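Local coordinates for protein yeast glycogen phosphorylase (Saccharomyces cerevisiae, PDB 1YGP) that belongs to the carbohydrate phosphorylase family, is built on the two-domain GT-B fold and carries a bound pyridoxal-5'-phosphate, at residues A[114-118]-A[266-270]; A[524-528]-A[574-578]; A[533-537]-A[551-557]. One frame throughout, in Å; residues are numbered along the deposited sequence.

All three contacts are partly buried, but their chemistry differs. Interaction 1 sets the end of helix 111-117 against the chain around P267 to F269 and works by packing alone, with no hydrogen bond between its segments. Interaction 2 is polar: an asparagine of helix 562-584 meets the N-cap of helix 527-536 and an arginine grips the carbonyl just before it. Interaction 3 uses the other end of helix 527-536 and is mostly aliphatic; its centre lies about 30 Å from the centre of the chain, against 19 and 21 Å for the other two. Interactions 1 and 2 touch where Q524 packs on N114 and I117, whereas interaction 3 is nested in the loop that interaction 2 closes.

Interaction 1. Residues A[114-118]-A[266-270]; sequences NALIN and VPGFK
N114, in the last turn of helix 111-117, comes within loose packing distance of the P267 ring. N114 O accepts the backbone bond from N118 N, and the N118 side chain adds a second, weak one. Near the helix end, I117 sends its CG2 branch, anti to the backbone N, to the edge of the F269 ring, where it lies 4.2 Å from F269 CE1. This is the point where a helix end meets the chain leaving strand 255-267, which belongs to the large mixed sheet of one half of the GT-B fold; F269 continues outward onto R519 of helix 518-524, while its N is bonded to T179 OG1. N118, the first residue to leave helical geometry, does most of the touching. Its CB sits 3.8 Å from P267 CB and 3.5 Å from G268 O. With CG anti to the carbonyl carbon (chi1 -62°), the amide swings back along the helix, which brings N118 ND2 to 2.9 Å from N114 O for that weak bond. The other arm, N118 OD1, lies in the plane of the F269 ring, at its edge, 3.3 Å from F269 CB, with amide and ring planes 89° apart.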
# COMPACT_ATOMS: atom_id res chain seq x y z
N ASN A 114 18.55 4.51 14.96
CA ASN A 114 18.09 5.25 16.08
C ASN A 114 17.44 4.30 17.06
O ASN A 114 17.70 4.43 18.26
CB ASN A 114 17.12 6.30 15.60
CG ASN A 114 16.77 7.28 16.71
OD1 ASN A 114 15.66 7.23 17.22
ND2 ASN A 114 17.65 8.16 17.19
N ALA A 115 16.66 3.30 16.61
CA ALA A 115 16.07 2.33 17.52
C ALA A 115 17.13 1.46 18.15
O ALA A 115 17.03 1.11 19.32
CB ALA A 115 15.12 1.37 16.83
N LEU A 116 18.19 1.14 17.43
CA LEU A 116 19.26 0.33 17.99
C LEU A 116 20.01 1.03 19.12
O LEU A 116 20.45 0.38 20.10
CB LEU A 116 20.18 -0.05 16.83
CG LEU A 116 20.14 -1.48 16.32
CD1 LEU A 116 18.71 -1.91 16.05
CD2 LEU A 116 20.99 -1.59 15.07
N ILE A 117 20.20 2.34 18.98
CA ILE A 117 20.87 3.17 19.99
C ILE A 117 19.90 3.42 21.12
O ILE A 117 20.29 3.22 22.26
CB ILE A 117 21.33 4.52 19.36
CG1 ILE A 117 22.58 4.23 18.56
CG2 ILE A 117 21.61 5.60 20.40
CD1 ILE A 117 22.78 5.31 17.50
N ASN A 118 18.64 3.80 20.92
CA ASN A 118 17.77 4.06 22.03
C ASN A 118 17.12 2.75 22.41
O ASN A 118 15.89 2.59 22.30
CB ASN A 118 16.70 5.04 21.64
CG ASN A 118 17.27 6.36 21.25
OD1 ASN A 118 17.87 7.07 22.05
ND2 ASN A 118 17.12 6.67 19.98
N VAL A 266 8.02 5.95 19.39
CA VAL A 266 9.18 6.85 19.47
C VAL A 266 9.99 6.51 20.74
O VAL A 266 9.54 6.80 21.85
CB VAL A 266 8.73 8.36 19.52
CG1 VAL A 266 9.96 9.22 19.66
CG2 VAL A 266 7.99 8.79 18.25
N PRO A 267 11.17 5.90 20.63
CA PRO A 267 12.03 5.57 21.75
C PRO A 267 12.75 6.80 22.26
O PRO A 267 12.90 7.76 21.50
CB PRO A 267 12.95 4.53 21.20
CG PRO A 267 13.21 5.09 19.83
CD PRO A 267 11.85 5.59 19.38
N GLY A 268 13.16 6.67 23.53
CA GLY A 268 13.90 7.65 24.31
C GLY A 268 15.23 7.03 24.72
O GLY A 268 15.31 5.81 24.79
N PHE A 269 16.32 7.76 24.98
CA PHE A 269 17.61 7.17 25.33
C PHE A 269 17.60 6.74 26.79
O PHE A 269 17.30 7.51 27.71
CB PHE A 269 18.68 8.19 25.06
CG PHE A 269 20.13 7.75 25.24
CD1 PHE A 269 20.73 6.90 24.30
CD2 PHE A 269 20.88 8.24 26.31
CE1 PHE A 269 22.08 6.56 24.43
CE2 PHE A 269 22.22 7.90 26.43
CZ PHE A 269 22.81 7.06 25.49
N LYS A 270 17.85 5.45 26.98
CA LYS A 270 17.88 4.81 28.30
C LYS A 270 16.54 4.69 29.02
O LYS A 270 16.48 4.15 30.12
CB LYS A 270 18.85 5.53 29.25
CG LYS A 270 20.28 5.33 28.78
CD LYS A 270 21.18 6.19 29.62
CE LYS A 270 22.61 5.91 29.24
NZ LYS A 270 23.46 6.90 29.87

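Interaction 2. Residues A[524-528]-A[574-578]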
# COMPACT_ATOMS: atom_id res chain seq x y z
N GLN A 524 24.71 8.97 16.63
CA GLN A 524 24.40 8.26 15.41
C GLN A 524 25.33 8.73 14.30
O GLN A 524 26.07 7.92 13.74
CB GLN A 524 22.98 8.51 15.02
CG GLN A 524 22.52 7.57 13.92
CD GLN A 524 21.03 7.34 14.01
OE1 GLN A 524 20.31 7.28 13.02
NE2 GLN A 524 20.46 7.17 15.19
N ALA A 525 25.31 10.03 14.02
CA ALA A 525 26.09 10.59 12.93
C ALA A 525 27.59 10.52 13.11
O ALA A 525 28.29 10.38 12.11
CB ALA A 525 25.74 12.06 12.72
N ASN A 526 28.12 10.57 14.34
CA ASN A 526 29.56 10.56 14.54
C ASN A 526 30.02 9.66 15.68
O ASN A 526 30.59 10.13 16.68
CB ASN A 526 30.01 12.00 14.78
CG ASN A 526 31.48 12.27 14.48
OD1 ASN A 526 32.33 11.38 14.33
ND2 ASN A 526 31.86 13.54 14.37
N PRO A 527 29.84 8.33 15.58
CA PRO A 527 30.24 7.36 16.59
C PRO A 527 31.69 7.46 17.00
O PRO A 527 31.99 7.44 18.19
CB PRO A 527 29.92 6.05 15.97
CG PRO A 527 30.09 6.27 14.48
CD PRO A 527 29.40 7.63 14.37
N SER A 528 32.60 7.62 16.04
CA SER A 528 34.05 7.69 16.25
C SER A 528 34.41 8.82 17.22
O SER A 528 35.31 8.65 18.03
CB SER A 528 34.74 7.88 14.88
OG SER A 528 33.76 8.11 13.85
N ASN A 574 36.00 10.53 9.08
CA ASN A 574 34.69 11.06 8.70
C ASN A 574 34.68 11.68 7.32
O ASN A 574 33.69 11.57 6.58
CB ASN A 574 34.18 12.14 9.62
CG ASN A 574 33.63 11.61 10.93
OD1 ASN A 574 33.35 10.43 11.13
ND2 ASN A 574 33.48 12.48 11.91
N LYS A 575 35.80 12.31 6.94
CA LYS A 575 35.93 12.86 5.60
C LYS A 575 35.96 11.75 4.56
O LYS A 575 35.33 11.87 3.50
CB LYS A 575 37.21 13.71 5.49
CG LYS A 575 36.91 15.13 5.96
CD LYS A 575 37.88 16.13 5.39
CE LYS A 575 38.89 16.55 6.43
NZ LYS A 575 39.87 17.42 5.81
N ILE A 576 36.60 10.62 4.90
CA ILE A 576 36.66 9.48 4.01
C ILE A 576 35.26 8.97 3.75
O ILE A 576 34.97 8.69 2.59
CB ILE A 576 37.55 8.35 4.62
CG1 ILE A 576 39.01 8.78 4.52
CG2 ILE A 576 37.30 7.00 3.91
CD1 ILE A 576 39.94 7.93 5.41
N ARG A 577 34.39 8.86 4.77
CA ARG A 577 33.03 8.40 4.55
C ARG A 577 32.35 9.25 3.50
O ARG A 577 31.80 8.70 2.55
CB ARG A 577 32.08 8.51 5.73
CG ARG A 577 32.38 7.81 7.03
CD ARG A 577 31.08 7.74 7.85
NE ARG A 577 30.52 9.05 8.11
CZ ARG A 577 29.87 9.34 9.23
NH1 ARG A 577 29.69 8.43 10.19
NH2 ARG A 577 29.41 10.58 9.41
N LEU A 578 32.41 10.59 3.61
CA LEU A 578 31.76 11.48 2.67
C LEU A 578 32.30 11.24 1.28
O LEU A 578 31.53 11.12 0.32
CB LEU A 578 31.98 12.93 3.07
CG LEU A 578 31.39 13.96 2.11
CD1 LEU A 578 29.89 13.82 2.09
CD2 LEU A 578 31.83 15.35 2.52
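N574 and N526 meet amide to amide, and N574 is the one to follow outward. Its CB points from helix 562-584 toward 524-528. Beyond it, N574 CG is 3.6 Å from N526 OD1, and there the chain forks. The ND2 branch gives N526 OD1 a nearly straight hydrogen bond of 2.9 Å (171° at the hydrogen), and it also bonds P706 O. The acceptor lies in the plane of the N574 amide, but seen from N526 the donor stands well above the carbonyl plane. The two amide planes are about 61° apart. The OD1 branch comes 3.6 Å from S528 OG, and also lies over the centre of the R577 guanidinium, about 4.1 Å above its plane.

N526 is the N-cap of helix 527-536: its OD1 also receives a weak bond from L529 N, and its ND2 is tied to N732 OD1. In this GT-B protein helix 562-584 packs against strand 601-606 of the six-stranded parallel sheet of the second domain, and K575 forms a salt bridge with D709.

One turn beyond N574, R577 bends at chi3 (-58°) and presents its outer end to a single atom. R577 NH2 and NH1 both donate to A525 O, at 2.9 and 3.1 Å, and that oxygen lies in the guanidinium plane. A525 O lies just past the C-terminal end of helix 518-524, whose partial negative charge may favour the arginine.

Interaction 3. Residues A[533-537]-A[551-557]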
# COMPACT_ATOMS: atom_id res chain seq x y z
N ILE A 533 35.14 10.78 23.16
CA ILE A 533 34.65 11.48 24.35
C ILE A 533 34.40 10.47 25.46
O ILE A 533 34.83 10.70 26.59
CB ILE A 533 33.38 12.26 23.96
CG1 ILE A 533 33.79 13.43 23.12
CG2 ILE A 533 32.61 12.77 25.16
CD1 ILE A 533 32.59 14.17 22.52
N SER A 534 33.74 9.34 25.20
CA SER A 534 33.48 8.37 26.26
C SER A 534 34.80 7.82 26.77
O SER A 534 34.91 7.47 27.95
CB SER A 534 32.66 7.20 25.75
N GLU A 535 35.83 7.79 25.93
CA GLU A 535 37.16 7.38 26.33
C GLU A 535 37.80 8.50 27.15
O GLU A 535 38.07 8.29 28.34
CB GLU A 535 38.00 7.12 25.11
CG GLU A 535 38.66 5.77 25.10
CD GLU A 535 38.55 5.11 23.73
OE1 GLU A 535 39.18 5.58 22.77
OE2 GLU A 535 37.80 4.14 23.62
N THR A 536 37.96 9.71 26.64
CA THR A 536 38.74 10.72 27.35
C THR A 536 38.12 11.16 28.66
O THR A 536 38.78 11.23 29.70
CB THR A 536 38.95 11.91 26.41
OG1 THR A 536 37.68 12.44 26.06
CG2 THR A 536 39.69 11.49 25.15
N LEU A 537 36.81 11.38 28.60
CA LEU A 537 36.12 11.78 29.79
C LEU A 537 35.80 10.59 30.67
O LEU A 537 35.22 10.78 31.74
CB LEU A 537 34.87 12.55 29.38
CG LEU A 537 34.95 14.07 29.45
CD1 LEU A 537 36.17 14.61 28.71
CD2 LEU A 537 33.68 14.64 28.86
N LEU A 551 30.48 18.13 28.86
CA LEU A 551 31.47 18.22 27.80
C LEU A 551 32.47 19.35 27.94
O LEU A 551 33.53 19.32 27.30
CB LEU A 551 30.75 18.28 26.44
CG LEU A 551 30.73 16.98 25.59
CD1 LEU A 551 30.12 15.84 26.36
CD2 LEU A 551 29.89 17.19 24.35
N THR A 552 32.24 20.29 28.86
CA THR A 552 33.19 21.37 29.10
C THR A 552 34.54 20.85 29.63
O THR A 552 35.58 21.49 29.47
CB THR A 552 32.57 22.38 30.08
OG1 THR A 552 31.84 21.66 31.08
CG2 THR A 552 31.66 23.35 29.38
N GLN A 553 34.57 19.63 30.20
CA GLN A 553 35.80 19.00 30.66
C GLN A 553 36.76 18.82 29.49
O GLN A 553 37.98 18.82 29.71
CB GLN A 553 35.51 17.64 31.27
CG GLN A 553 36.73 16.99 31.94
CD GLN A 553 36.49 15.56 32.44
OE1 GLN A 553 35.43 15.22 32.98
NE2 GLN A 553 37.46 14.65 32.31
N LEU A 554 36.29 18.72 28.25
CA LEU A 554 37.19 18.55 27.12
C LEU A 554 38.17 19.72 27.02
O LEU A 554 39.31 19.54 26.58
CB LEU A 554 36.37 18.42 25.84
CG LEU A 554 35.51 17.17 25.65
CD1 LEU A 554 34.47 17.48 24.59
CD2 LEU A 554 36.35 15.97 25.24
N GLU A 555 37.80 20.90 27.53
CA GLU A 555 38.66 22.07 27.51
C GLU A 555 40.02 21.88 28.16
O GLU A 555 41.01 22.48 27.73
CB GLU A 555 37.99 23.24 28.22
N LYS A 556 40.09 21.02 29.18
CA LYS A 556 41.35 20.73 29.84
C LYS A 556 42.35 20.11 28.85
O LYS A 556 43.50 20.53 28.70
CB LYS A 556 41.08 19.76 30.97
N TYR A 557 41.83 19.19 28.04
CA TYR A 557 42.65 18.42 27.13
C TYR A 557 42.93 19.18 25.86
O TYR A 557 43.56 18.63 24.95
CB TYR A 557 41.96 17.09 26.77
CG TYR A 557 41.52 16.26 27.96
CD1 TYR A 557 40.33 16.61 28.62
CD2 TYR A 557 42.26 15.16 28.40
CE1 TYR A 557 39.89 15.88 29.72
CE2 TYR A 557 41.82 14.42 29.50
CZ TYR A 557 40.63 14.79 30.15
OH TYR A 557 40.16 14.10 31.26
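L537 leans on L554 where the end of helix 527-536 meets a 3-10 segment, 551-555, in the connection between helices 527-536 and 562-584 of this GT-B protein. The tight side is aliphatic. L537 CD1 packs 3.7 Å from L554 CD2, the two side chains crossing at about a right angle. The same L554 CD2 lies 4.2 Å from I533 CG1, while the other branch, I533 CG2, is 4.1 Å from L551 CD1. Helix 842-856 closes this side, with L853 touching I533 and L551, and V850 touching L554. T536 borders it with its OG1, set between the backbone N and the carbonyl carbon (chi1 61°); OG1 is bonded to L532 O and packs 3.9 Å from L554 CD2.

Toward solvent the packing changes character. Q553, exposed and extended, runs alongside L537 in the opposite direction, with its CD 3.7 Å from L537 CG. Y557 brings CE1 to 4.1 Å from L537 CD1, its ring oblique to that methyl. These two outer side chains are joined to each other: Q553 NE2 donates to Y557 OH over 2.9 Å, with the oxygen in the plane of the amide.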